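Long-range contacts in NAD-dependent epimerase/dehydratase (Veillonella parvula, PDB 4HNH), which binds NADP in a Rossmann-type domain and is probably an oxidoreductase, epimerase or dehydratase whose substrate is not established: residues Thr155-Asp160 against Ala178-Glu183; Gly15-Lys20 against Glu183-Ala188. All blocks are in the same frame, centred on the assembly; numbering follows the deposited sequence.

Contact 1: residues Thr155-Asp160 against Ala178-Glu183; sequences TWLYND and AQVSRE. With NAP (NADP nicotinamide-adenine-dinucleotide phosphate), chain C.
R182 reaches back from the first turn of helix 182-193 to the end of strand 148-158 and the loop after it, where it meets L157, N159 and NADP. Two parallel bridges, L157 with V180 and Y158 with S181, join the strands. V180 N donates to W156 O (2.9 Å) and R182 N to Y158 O (2.8 Å); the bond from Y158 N to V180 O between them is weak. R182 leaves the backbone with CG anti to the carbonyl carbon (chi1 -71°) and stays extended as far as NE. Its CB, CG and CD pass N159 OD1, CD at 3.2 Å. NE then donates to the nicotinamide-side phosphate oxygen O1N of NADP at 2.9 Å. NH1 donates to N159 OD1 (2.9 Å), which lies near the guanidinium plane, although NH1 itself sits well above the amide carbonyl plane. L157 CB covers one guanidinium face over its centre, 3.7 Å from CZ of R182. Replacing this arginine with a leucine would probably leave the phosphate without this charged partner and N159 OD1 without its donor. On the face away from L157 and V180, S181 CB makes a CH-pi contact over the Y158 ring, whose hydroxyl bonds to E210. Further along, E183 OE1 accepts from D160 N and ties down the loop after the strand. The strand pair extends the Rossmann sheet. L157 N holds the carboxamide O7N of NADP (2.9 Å), and R182, at the start of the following helix, holds the phosphate, whose charge it is likely to balance.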
ATOM      1  N   THR A 155       0.742 -10.657   2.149  1.00 10.71           N
ATOM      2  CA  THR A 155       1.140 -11.695   3.086  1.00 10.54           C
ATOM      3  C   THR A 155       2.412 -11.256   3.805  1.00 13.75           C
ATOM      4  O   THR A 155       2.827 -10.104   3.685  1.00 11.94           O
ATOM      5  CB  THR A 155       1.240 -13.057   2.389  1.00 12.92           C
ATOM      6  OG1 THR A 155       1.510 -14.076   3.357  1.00 10.62           O
ATOM      7  CG2 THR A 155       2.315 -13.055   1.308  1.00 13.15           C
ATOM      8  N   TRP A 156       3.024 -12.141   4.578  1.00  9.68           N
ATOM      9  CA  TRP A 156       4.145 -11.723   5.415  1.00 10.73           C
ATOM     10  C   TRP A 156       5.320 -11.162   4.610  1.00 11.89           C
ATOM     11  O   TRP A 156       5.729 -11.733   3.599  1.00 14.55           O
ATOM     12  CB  TRP A 156       4.615 -12.874   6.299  1.00 11.23           C
ATOM     13  CG  TRP A 156       3.644 -13.226   7.369  1.00  9.46           C
ATOM     14  CD1 TRP A 156       2.649 -14.173   7.314  1.00 10.94           C
ATOM     15  CD2 TRP A 156       3.567 -12.642   8.674  1.00 10.58           C
ATOM     16  NE1 TRP A 156       1.969 -14.213   8.508  1.00 11.86           N
ATOM     17  CE2 TRP A 156       2.513 -13.284   9.360  1.00 12.27           C
ATOM     18  CE3 TRP A 156       4.303 -11.656   9.334  1.00 12.62           C
ATOM     19  CZ2 TRP A 156       2.167 -12.956  10.680  1.00 12.51           C
ATOM     20  CZ3 TRP A 156       3.961 -11.328  10.631  1.00 14.66           C
ATOM     21  CH2 TRP A 156       2.908 -11.978  11.295  1.00 15.41           C
ATOM     22  N   LEU A 157       5.868 -10.044   5.077  1.00 11.26           N
ATOM     23  CA  LEU A 157       6.879  -9.316   4.318  1.00 11.33           C
ATOM     24  C   LEU A 157       8.311  -9.595   4.746  1.00 14.58           C
ATOM     25  O   LEU A 157       8.596  -9.806   5.934  1.00 14.40           O
ATOM     26  CB  LEU A 157       6.639  -7.802   4.431  1.00 12.86           C
ATOM     27  CG  LEU A 157       5.308  -7.283   3.888  1.00  9.55           C
ATOM     28  CD1 LEU A 157       5.113  -5.800   4.247  1.00 14.27           C
ATOM     29  CD2 LEU A 157       5.217  -7.483   2.394  1.00 11.81           C
ATOM     30  N   TYR A 158       9.218  -9.530   3.776  1.00 11.63           N
ATOM     31  CA  TYR A 158      10.652  -9.554   4.046  1.00 12.62           C
ATOM     32  C   TYR A 158      11.352  -8.818   2.900  1.00 16.16           C
ATOM     33  O   TYR A 158      10.713  -8.455   1.908  1.00 15.60           O
ATOM     34  CB  TYR A 158      11.164 -10.996   4.203  1.00 12.48           C
ATOM     35  CG  TYR A 158      11.207 -11.803   2.929  1.00 16.55           C
ATOM     36  CD1 TYR A 158      12.421 -12.117   2.330  1.00 19.72           C
ATOM     37  CD2 TYR A 158      10.044 -12.247   2.328  1.00 13.67           C
ATOM     38  CE1 TYR A 158      12.469 -12.851   1.162  1.00 17.70           C
ATOM     39  CE2 TYR A 158      10.075 -12.973   1.162  1.00 13.45           C
ATOM     40  CZ  TYR A 158      11.292 -13.289   0.590  1.00 16.64           C
ATOM     41  OH  TYR A 158      11.342 -14.016  -0.573  1.00 21.28           O
ATOM     42  N   ASN A 159      12.653  -8.584   3.040  1.00 14.37           N
ATOM     43  CA  ASN A 159      13.396  -7.856   2.019  1.00 17.49           C
ATOM     44  C   ASN A 159      14.374  -8.763   1.293  1.00 23.98           C
ATOM     45  O   ASN A 159      15.174  -9.455   1.926  1.00 21.84           O
ATOM     46  CB  ASN A 159      14.158  -6.692   2.652  1.00 18.45           C
ATOM     47  CG  ASN A 159      13.241  -5.688   3.309  1.00 22.59           C
ATOM     48  OD1 ASN A 159      12.141  -5.425   2.825  1.00 20.49           O
ATOM     49  ND2 ASN A 159      13.685  -5.127   4.432  1.00 25.06           N
ATOM     50  N   ASP A 160      14.294  -8.764  -0.034  1.00 18.21           N
ATOM     51  CA  ASP A 160      15.274  -9.436  -0.871  1.00 19.83           C
ATOM     52  C   ASP A 160      15.159  -8.939  -2.311  1.00 23.92           C
ATOM     53  O   ASP A 160      14.244  -9.330  -3.029  1.00 22.89           O
ATOM     54  CB  ASP A 160      15.068 -10.949  -0.839  1.00 22.82           C
ATOM     55  CG  ASP A 160      16.165 -11.693  -1.578  1.00 25.70           C
ATOM     56  OD1 ASP A 160      16.299 -12.916  -1.370  1.00 26.96           O
ATOM     57  OD2 ASP A 160      16.904 -11.045  -2.355  1.00 28.86           O
ATOM     58  N   ALA A 178       2.853 -17.849   1.907  1.00 11.20           N
ATOM     59  CA  ALA A 178       3.131 -17.467   3.287  1.00  9.86           C
ATOM     60  C   ALA A 178       3.976 -16.211   3.401  1.00  9.99           C
ATOM     61  O   ALA A 178       4.184 -15.700   4.496  1.00 12.33           O
ATOM     62  CB  ALA A 178       3.832 -18.615   4.011  1.00 10.35           C
ATOM     63  N   GLN A 179       4.480 -15.725   2.279  1.00  9.81           N
ATOM     64  CA  GLN A 179       5.383 -14.586   2.316  1.00 13.02           C
ATOM     65  C   GLN A 179       5.510 -13.933   0.946  1.00 15.25           C
ATOM     66  O   GLN A 179       5.132 -14.524  -0.075  1.00 11.07           O
ATOM     67  CB  GLN A 179       6.755 -15.025   2.814  1.00 13.12           C
ATOM     68  CG  GLN A 179       7.475 -15.936   1.811  1.00 10.71           C
ATOM     69  CD  GLN A 179       8.826 -16.378   2.312  1.00 19.44           C
ATOM     70  OE1 GLN A 179       8.987 -16.655   3.489  1.00 18.78           O
ATOM     71  NE2 GLN A 179       9.807 -16.445   1.415  1.00 22.16           N
ATOM     72  N   VAL A 180       6.032 -12.707   0.935  1.00 12.99           N
ATOM     73  CA  VAL A 180       6.340 -11.995  -0.301  1.00 11.70           C
ATOM     74  C   VAL A 180       7.367 -10.910   0.018  1.00 11.79           C
ATOM     75  O   VAL A 180       7.333 -10.342   1.101  1.00 12.86           O
ATOM     76  CB  VAL A 180       5.060 -11.386  -0.930  1.00 12.15           C
ATOM     77  CG1 VAL A 180       4.479 -10.290  -0.032  1.00 13.20           C
ATOM     78  CG2 VAL A 180       5.349 -10.873  -2.346  1.00 12.23           C
ATOM     79  N   SER A 181       8.295 -10.641  -0.895  1.00 10.95           N
ATOM     80  CA  SER A 181       9.314  -9.627  -0.596  1.00 10.45           C
ATOM     81  C   SER A 181       8.705  -8.238  -0.809  1.00 15.02           C
ATOM     82  O   SER A 181       7.790  -8.063  -1.608  1.00 14.10           O
ATOM     83  CB  SER A 181      10.563  -9.796  -1.467  1.00 15.13           C
ATOM     84  OG  SER A 181      10.284  -9.417  -2.804  1.00 13.85           O
ATOM     85  N   ARG A 182       9.222  -7.242  -0.105  1.00 13.92           N
ATOM     86  CA  ARG A 182       8.734  -5.886  -0.322  1.00 13.57           C
ATOM     87  C   ARG A 182       9.043  -5.420  -1.753  1.00 12.52           C
ATOM     88  O   ARG A 182       8.276  -4.654  -2.336  1.00 13.28           O
ATOM     89  CB  ARG A 182       9.324  -4.927   0.715  1.00 15.66           C
ATOM     90  CG  ARG A 182       8.746  -5.174   2.104  1.00 13.68           C
ATOM     91  CD  ARG A 182       9.234  -4.135   3.080  1.00 15.95           C
ATOM     92  NE  ARG A 182       8.658  -4.362   4.395  1.00 14.17           N
ATOM     93  CZ  ARG A 182       9.189  -5.191   5.292  1.00 14.92           C
ATOM     94  NH1 ARG A 182      10.295  -5.871   5.005  1.00 16.47           N
ATOM     95  NH2 ARG A 182       8.607  -5.350   6.476  1.00 17.94           N
ATOM     96  N   GLU A 183      10.141  -5.912  -2.318  1.00 13.67           N
ATOM     97  CA  GLU A 183      10.522  -5.550  -3.674  1.00 12.53           C
ATOM     98  C   GLU A 183       9.519  -6.104  -4.680  1.00 13.44           C
ATOM     99  O   GLU A 183       9.207  -5.445  -5.670  1.00 15.95           O
ATOM    100  CB  GLU A 183      11.935  -6.050  -3.980  1.00 14.69           C
ATOM    101  CG  GLU A 183      13.057  -5.331  -3.189  1.00 16.99           C
ATOM    102  CD  GLU A 183      13.283  -5.866  -1.766  1.00 17.29           C
ATOM    103  OE1 GLU A 183      12.597  -6.815  -1.324  1.00 17.31           O
ATOM    104  OE2 GLU A 183      14.186  -5.326  -1.086  1.00 24.06           O
TER
HETATM  105  PA  NAP C 301       5.792   0.237   7.428  1.00 19.26           P
HETATM  106  O1A NAP C 301       7.278   0.216   7.299  1.00 18.89           O
HETATM  107  O2A NAP C 301       5.508   0.228   8.900  1.00 20.30           O
HETATM  108  O5B NAP C 301       5.200   1.541   6.787  1.00 20.32           O
HETATM  109  C5B NAP C 301       3.988   2.072   7.240  1.00 18.61           C
HETATM  110  C4B NAP C 301       4.100   3.545   7.300  1.00 13.96           C
HETATM  111  O4B NAP C 301       2.810   4.125   7.521  1.00 18.46           O
HETATM  112  C3B NAP C 301       5.013   3.979   8.416  1.00 18.04           C
HETATM  113  O3B NAP C 301       6.114   4.640   7.914  1.00 19.65           O
HETATM  114  C2B NAP C 301       4.141   4.861   9.247  1.00 18.74           C
HETATM  115  O2B NAP C 301       4.778   6.042   9.698  1.00 18.18           O
HETATM  116  C1B NAP C 301       3.044   5.242   8.294  1.00 21.70           C
HETATM  117  N9A NAP C 301       1.890   5.620   9.059  1.00 20.40           N
HETATM  118  C8A NAP C 301       0.958   4.772   9.679  1.00 18.84           C
HETATM  119  N7A NAP C 301       0.064   5.521  10.326  1.00 19.62           N
HETATM  120  C5A NAP C 301       0.385   6.887  10.154  1.00 18.31           C
HETATM  121  C6A NAP C 301      -0.192   8.123  10.596  1.00 18.35           C
HETATM  122  N6A NAP C 301      -1.336   8.130  11.393  1.00 24.52           N
HETATM  123  N1A NAP C 301       0.406   9.270  10.241  1.00 18.94           N
HETATM  124  C2A NAP C 301       1.491   9.281   9.476  1.00 18.76           C
HETATM  125  N3A NAP C 301       2.072   8.150   9.033  1.00 19.66           N
HETATM  126  C4A NAP C 301       1.554   6.963   9.349  1.00 18.19           C
HETATM  127  O3  NAP C 301       5.098  -1.030   6.779  1.00 18.29           O
HETATM  128  PN  NAP C 301       5.460  -1.716   5.377  1.00 20.02           P
HETATM  129  O1N NAP C 301       6.529  -2.753   5.493  1.00 19.97           O
HETATM  130  O2N NAP C 301       5.976  -0.788   4.327  1.00 24.37           O
HETATM  131  O5D NAP C 301       4.118  -2.435   4.937  1.00 16.83           O
HETATM  132  C5D NAP C 301       3.010  -1.641   4.538  1.00 18.03           C
HETATM  133  C4D NAP C 301       1.771  -1.919   5.414  1.00 20.53           C
HETATM  134  O4D NAP C 301       1.338  -3.242   5.328  1.00 21.80           O
HETATM  135  C3D NAP C 301       1.935  -1.612   6.885  1.00 17.69           C
HETATM  136  O3D NAP C 301       0.750  -1.121   7.351  1.00 19.06           O
HETATM  137  C2D NAP C 301       2.243  -2.953   7.455  1.00 18.74           C
HETATM  138  O2D NAP C 301       1.939  -3.013   8.801  1.00 21.55           O
HETATM  139  C1D NAP C 301       1.327  -3.780   6.633  1.00 19.40           C
HETATM  140  N1N NAP C 301       1.700  -5.212   6.505  1.00 20.40           N
HETATM  141  C2N NAP C 301       2.817  -5.714   7.151  1.00 19.12           C
HETATM  142  C3N NAP C 301       3.166  -7.055   7.014  1.00 20.32           C
HETATM  143  C7N NAP C 301       4.350  -7.586   7.696  1.00 27.11           C
HETATM  144  O7N NAP C 301       4.749  -8.699   7.442  1.00 20.68           O
HETATM  145  N7N NAP C 301       5.056  -6.778   8.658  1.00 38.72           N
HETATM  146  C4N NAP C 301       2.356  -7.895   6.174  1.00 20.78           C
HETATM  147  C5N NAP C 301       1.195  -7.310   5.516  1.00 26.25           C
HETATM  148  C6N NAP C 301       0.910  -5.997   5.696  1.00 22.98           C
HETATM  149  P2B NAP C 301       5.769   6.131  10.932  1.00 23.60           P
HETATM  150  O1X NAP C 301       5.286   5.520  12.237  1.00 27.48           O
HETATM  151  O2X NAP C 301       7.061   5.392  10.607  1.00 25.51           O
HETATM  152  O3X NAP C 301       6.106   7.586  11.235  1.00 26.40           O

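Contact 2: residues Gly15-Lys20 against Glu183-Ala188; sequences GQIAQK and EAVVKA. With NAP (NADP nicotinamide-adenine-dinucleotide phosphate), chain C.
I17 and K20, on one side of helix 16-28, pack against V185, V186 and E183 of helix 182-193. The two short helical segments cross at -59°, with their axes 9.3 Å apart at closest approach. I17 meets two valines by different branches. Its CD1 comes up to V185 CG1 at 4.0 Å, the two side chains crossing at about a right angle. I17 CG2 lies 4.2 Å from V186 CG2, the two side chains running past one another in opposite senses. V186 has CG1 anti to its backbone N (chi1 167°), which leaves CG2 beside that N. This puts V186 CG2 3.7 Å from I17 O and also against K20 CB, so it rests between two residues of the facing helix. K20 supplies the polar edge. Its chain is extended as far as CE and turns only at the last torsion (chi4 -72°). NZ forms a salt bridge with E183 OE2 at 3.1 Å, coming from above the carboxylate plane. CD and CE of K20 lie alongside the same oxygen.

Outside this first shell, D160 N holds the other carboxylate oxygen of E183. Around I17, L154 and L157 of strand 148-158 and I189 of helix 182-193 add apolar cover.

G15, at the N-cap position, brings helix 16-28 to the pyrophosphate. Q16 N donates to NADP O1A at 3.1 Å. I17 N donates to NADP O2N at 2.9 Å. Both bonds are nearly straight. A side chain on G15 would run into the cofactor oxygen O5B. This is the glycine-rich turn and first helix of a Rossmann fold. The helix N-terminus probably stabilises the negative pyrophosphate. I17 and K20 join the same helix to helix 182-193, the first by apolar contacts and the second by a salt bridge to E183.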
ATOM      1  N   GLY A  15       7.578   4.627   5.130  1.00 13.44           N
ATOM      2  CA  GLY A  15       7.372   3.191   5.269  1.00 12.28           C
ATOM      3  C   GLY A  15       8.312   2.438   4.352  1.00 12.63           C
ATOM      4  O   GLY A  15       8.789   2.980   3.352  1.00 16.16           O
ATOM      5  N   GLN A  16       8.565   1.174   4.683  1.00 14.83           N
ATOM      6  CA  GLN A  16       9.536   0.377   3.933  1.00 13.20           C
ATOM      7  C   GLN A  16       9.123   0.200   2.480  1.00 12.91           C
ATOM      8  O   GLN A  16       9.910   0.445   1.549  1.00 15.41           O
ATOM      9  CB  GLN A  16       9.724  -0.988   4.586  1.00 14.88           C
ATOM     10  CG  GLN A  16      10.590  -0.946   5.851  1.00 16.53           C
ATOM     11  CD  GLN A  16      11.244  -2.290   6.143  1.00 18.44           C
ATOM     12  OE1 GLN A  16      12.088  -2.762   5.379  1.00 24.32           O
ATOM     13  NE2 GLN A  16      10.849  -2.907   7.239  1.00 23.05           N
ATOM     14  N   ILE A  17       7.885  -0.222   2.279  1.00 13.54           N
ATOM     15  CA  ILE A  17       7.378  -0.348   0.910  1.00  9.89           C
ATOM     16  C   ILE A  17       7.299   1.002   0.194  1.00 14.72           C
ATOM     17  O   ILE A  17       7.706   1.128  -0.957  1.00 14.45           O
ATOM     18  CB  ILE A  17       6.018  -1.096   0.870  1.00  9.77           C
ATOM     19  CG1 ILE A  17       6.232  -2.586   1.136  1.00 11.61           C
ATOM     20  CG2 ILE A  17       5.313  -0.897  -0.497  1.00 14.50           C
ATOM     21  CD1 ILE A  17       4.937  -3.360   1.323  1.00 13.02           C
ATOM     22  N   ALA A  18       6.780   2.009   0.884  1.00 13.33           N
ATOM     23  CA  ALA A  18       6.682   3.351   0.326  1.00 10.60           C
ATOM     24  C   ALA A  18       8.024   3.892  -0.164  1.00 14.04           C
ATOM     25  O   ALA A  18       8.114   4.458  -1.254  1.00 15.16           O
ATOM     26  CB  ALA A  18       6.061   4.285   1.349  1.00 13.12           C
ATOM     27  N   GLN A  19       9.073   3.708   0.631  1.00 16.42           N
ATOM     28  CA  GLN A  19      10.382   4.203   0.236  1.00 15.57           C
ATOM     29  C   GLN A  19      10.923   3.478  -0.997  1.00 15.13           C
ATOM     30  O   GLN A  19      11.457   4.107  -1.908  1.00 14.94           O
ATOM     31  CB  GLN A  19      11.372   4.115   1.392  1.00 15.47           C
ATOM     32  CG  GLN A  19      11.028   5.053   2.540  1.00 16.10           C
ATOM     33  CD  GLN A  19      12.251   5.511   3.310  1.00 14.00           C
ATOM     34  OE1 GLN A  19      13.216   6.014   2.730  1.00 18.43           O
ATOM     35  NE2 GLN A  19      12.224   5.325   4.625  1.00 16.66           N
ATOM     36  N   LYS A  20      10.783   2.153  -1.028  1.00 16.95           N
ATOM     37  CA  LYS A  20      11.230   1.388  -2.191  1.00 14.61           C
ATOM     38  C   LYS A  20      10.419   1.751  -3.444  1.00 14.40           C
ATOM     39  O   LYS A  20      10.964   1.795  -4.562  1.00 13.97           O
ATOM     40  CB  LYS A  20      11.158  -0.119  -1.903  1.00 13.45           C
ATOM     41  CG  LYS A  20      12.165  -0.596  -0.868  1.00 18.09           C
ATOM     42  CD  LYS A  20      12.000  -2.101  -0.636  1.00 24.30           C
ATOM     43  CE  LYS A  20      12.769  -2.592   0.577  1.00 39.14           C
ATOM     44  NZ  LYS A  20      14.234  -2.617   0.353  1.00 38.67           N
ATOM     45  N   GLU A 183      10.141  -5.912  -2.318  1.00 13.67           N
ATOM     46  CA  GLU A 183      10.522  -5.550  -3.674  1.00 12.53           C
ATOM     47  C   GLU A 183       9.519  -6.104  -4.680  1.00 13.44           C
ATOM     48  O   GLU A 183       9.207  -5.445  -5.670  1.00 15.95           O
ATOM     49  CB  GLU A 183      11.935  -6.050  -3.980  1.00 14.69           C
ATOM     50  CG  GLU A 183      13.057  -5.331  -3.189  1.00 16.99           C
ATOM     51  CD  GLU A 183      13.283  -5.866  -1.766  1.00 17.29           C
ATOM     52  OE1 GLU A 183      12.597  -6.815  -1.324  1.00 17.31           O
ATOM     53  OE2 GLU A 183      14.186  -5.326  -1.086  1.00 24.06           O
ATOM     54  N   ALA A 184       9.012  -7.309  -4.418  1.00 12.91           N
ATOM     55  CA  ALA A 184       7.995  -7.889  -5.300  1.00 12.13           C
ATOM     56  C   ALA A 184       6.688  -7.112  -5.193  1.00 12.96           C
ATOM     57  O   ALA A 184       5.988  -6.919  -6.195  1.00 13.73           O
ATOM     58  CB  ALA A 184       7.774  -9.374  -4.986  1.00 12.18           C
ATOM     59  N   VAL A 185       6.353  -6.653  -3.994  1.00 11.74           N
ATOM     60  CA  VAL A 185       5.134  -5.856  -3.823  1.00 11.46           C
ATOM     61  C   VAL A 185       5.276  -4.525  -4.565  1.00 13.35           C
ATOM     62  O   VAL A 185       4.335  -4.054  -5.206  1.00 12.07           O
ATOM     63  CB  VAL A 185       4.830  -5.588  -2.335  1.00 11.17           C
ATOM     64  CG1 VAL A 185       3.628  -4.666  -2.190  1.00 11.76           C
ATOM     65  CG2 VAL A 185       4.545  -6.903  -1.611  1.00 11.04           C
ATOM     66  N   VAL A 186       6.457  -3.924  -4.481  1.00 12.31           N
ATOM     67  CA  VAL A 186       6.706  -2.720  -5.257  1.00 11.87           C
ATOM     68  C   VAL A 186       6.496  -2.964  -6.753  1.00 14.91           C
ATOM     69  O   VAL A 186       5.883  -2.154  -7.427  1.00 14.93           O
ATOM     70  CB  VAL A 186       8.085  -2.117  -4.956  1.00 13.21           C
ATOM     71  CG1 VAL A 186       8.446  -1.054  -5.994  1.00 16.36           C
ATOM     72  CG2 VAL A 186       8.088  -1.542  -3.548  1.00 13.97           C
ATOM     73  N   LYS A 187       6.980  -4.091  -7.263  1.00 12.78           N
ATOM     74  CA  LYS A 187       6.772  -4.405  -8.675  1.00 14.36           C
ATOM     75  C   LYS A 187       5.287  -4.540  -8.990  1.00 14.39           C
ATOM     76  O   LYS A 187       4.828  -4.073 -10.032  1.00 15.40           O
ATOM     77  CB  LYS A 187       7.531  -5.677  -9.072  1.00 16.70           C
ATOM     78  CG  LYS A 187       7.512  -5.971 -10.573  1.00 20.01           C
ATOM     79  CD  LYS A 187       8.276  -7.247 -10.895  1.00 32.00           C
ATOM     80  CE  LYS A 187       8.135  -7.610 -12.367  1.00 48.36           C
ATOM     81  NZ  LYS A 187       6.704  -7.718 -12.786  1.00 50.63           N
ATOM     82  N   ALA A 188       4.529  -5.171  -8.093  1.00 13.67           N
ATOM     83  CA  ALA A 188       3.085  -5.305  -8.313  1.00 12.13           C
ATOM     84  C   ALA A 188       2.396  -3.938  -8.353  1.00 15.54           C
ATOM     85  O   ALA A 188       1.514  -3.697  -9.186  1.00 14.68           O
ATOM     86  CB  ALA A 188       2.461  -6.198  -7.250  1.00 13.39           C
TER
HETATM   87  PA  NAP C 301       5.792   0.237   7.428  1.00 19.26           P
HETATM   88  O1A NAP C 301       7.278   0.216   7.299  1.00 18.89           O
HETATM   89  O2A NAP C 301       5.508   0.228   8.900  1.00 20.30           O
HETATM   90  O5B NAP C 301       5.200   1.541   6.787  1.00 20.32           O
HETATM   91  C5B NAP C 301       3.988   2.072   7.240  1.00 18.61           C
HETATM   92  C4B NAP C 301       4.100   3.545   7.300  1.00 13.96           C
HETATM   93  O4B NAP C 301       2.810   4.125   7.521  1.00 18.46           O
HETATM   94  C3B NAP C 301       5.013   3.979   8.416  1.00 18.04           C
HETATM   95  O3B NAP C 301       6.114   4.640   7.914  1.00 19.65           O
HETATM   96  C2B NAP C 301       4.141   4.861   9.247  1.00 18.74           C
HETATM   97  O2B NAP C 301       4.778   6.042   9.698  1.00 18.18           O
HETATM   98  C1B NAP C 301       3.044   5.242   8.294  1.00 21.70           C
HETATM   99  N9A NAP C 301       1.890   5.620   9.059  1.00 20.40           N
HETATM  100  C8A NAP C 301       0.958   4.772   9.679  1.00 18.84           C
HETATM  101  N7A NAP C 301       0.064   5.521  10.326  1.00 19.62           N
HETATM  102  C5A NAP C 301       0.385   6.887  10.154  1.00 18.31           C
HETATM  103  C6A NAP C 301      -0.192   8.123  10.596  1.00 18.35           C
HETATM  104  N6A NAP C 301      -1.336   8.130  11.393  1.00 24.52           N
HETATM  105  N1A NAP C 301       0.406   9.270  10.241  1.00 18.94           N
HETATM  106  C2A NAP C 301       1.491   9.281   9.476  1.00 18.76           C
HETATM  107  N3A NAP C 301       2.072   8.150   9.033  1.00 19.66           N
HETATM  108  C4A NAP C 301       1.554   6.963   9.349  1.00 18.19           C
HETATM  109  O3  NAP C 301       5.098  -1.030   6.779  1.00 18.29           O
HETATM  110  PN  NAP C 301       5.460  -1.716   5.377  1.00 20.02           P
HETATM  111  O1N NAP C 301       6.529  -2.753   5.493  1.00 19.97           O
HETATM  112  O2N NAP C 301       5.976  -0.788   4.327  1.00 24.37           O
HETATM  113  O5D NAP C 301       4.118  -2.435   4.937  1.00 16.83           O
HETATM  114  C5D NAP C 301       3.010  -1.641   4.538  1.00 18.03           C
HETATM  115  C4D NAP C 301       1.771  -1.919   5.414  1.00 20.53           C
HETATM  116  O4D NAP C 301       1.338  -3.242   5.328  1.00 21.80           O
HETATM  117  C3D NAP C 301       1.935  -1.612   6.885  1.00 17.69           C
HETATM  118  O3D NAP C 301       0.750  -1.121   7.351  1.00 19.06           O
HETATM  119  C2D NAP C 301       2.243  -2.953   7.455  1.00 18.74           C
HETATM  120  O2D NAP C 301       1.939  -3.013   8.801  1.00 21.55           O
HETATM  121  C1D NAP C 301       1.327  -3.780   6.633  1.00 19.40           C
HETATM  122  N1N NAP C 301       1.700  -5.212   6.505  1.00 20.40           N
HETATM  123  C2N NAP C 301       2.817  -5.714   7.151  1.00 19.12           C
HETATM  124  C3N NAP C 301       3.166  -7.055   7.014  1.00 20.32           C
HETATM  125  C7N NAP C 301       4.350  -7.586   7.696  1.00 27.11           C
HETATM  126  O7N NAP C 301       4.749  -8.699   7.442  1.00 20.68           O
HETATM  127  N7N NAP C 301       5.056  -6.778   8.658  1.00 38.72           N
HETATM  128  C4N NAP C 301       2.356  -7.895   6.174  1.00 20.78           C
HETATM  129  C5N NAP C 301       1.195  -7.310   5.516  1.00 26.25           C
HETATM  130  C6N NAP C 301       0.910  -5.997   5.696  1.00 22.98           C
HETATM  131  P2B NAP C 301       5.769   6.131  10.932  1.00 23.60           P
HETATM  132  O1X NAP C 301       5.286   5.520  12.237  1.00 27.48           O
HETATM  133  O2X NAP C 301       7.061   5.392  10.607  1.00 25.51           O
HETATM  134  O3X NAP C 301       6.106   7.586  11.235  1.00 26.40           O

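Contacts 1 and 2 share E183 and helix 182-193, and their centres lie 10 Å apart. They also touch directly. Q16 OE1 and N159 ND2 are 3.0 Å apart, a probable hydrogen bond, and R182 CG packs on I17 CG1 at 3.7 Å. The aliphatic part of K20 also reaches N159, with CE 3.7 Å from its OD1. The contacts divide NADP between them: contact 2 serves both phosphates, contact 1 the carboxamide and the nicotinamide-side phosphate, so that this phosphate is common to the two. The first helix, the end of strand 148-158 and helix 182-193 therefore meet around the pyrophosphate and nicotinamide end of the cofactor.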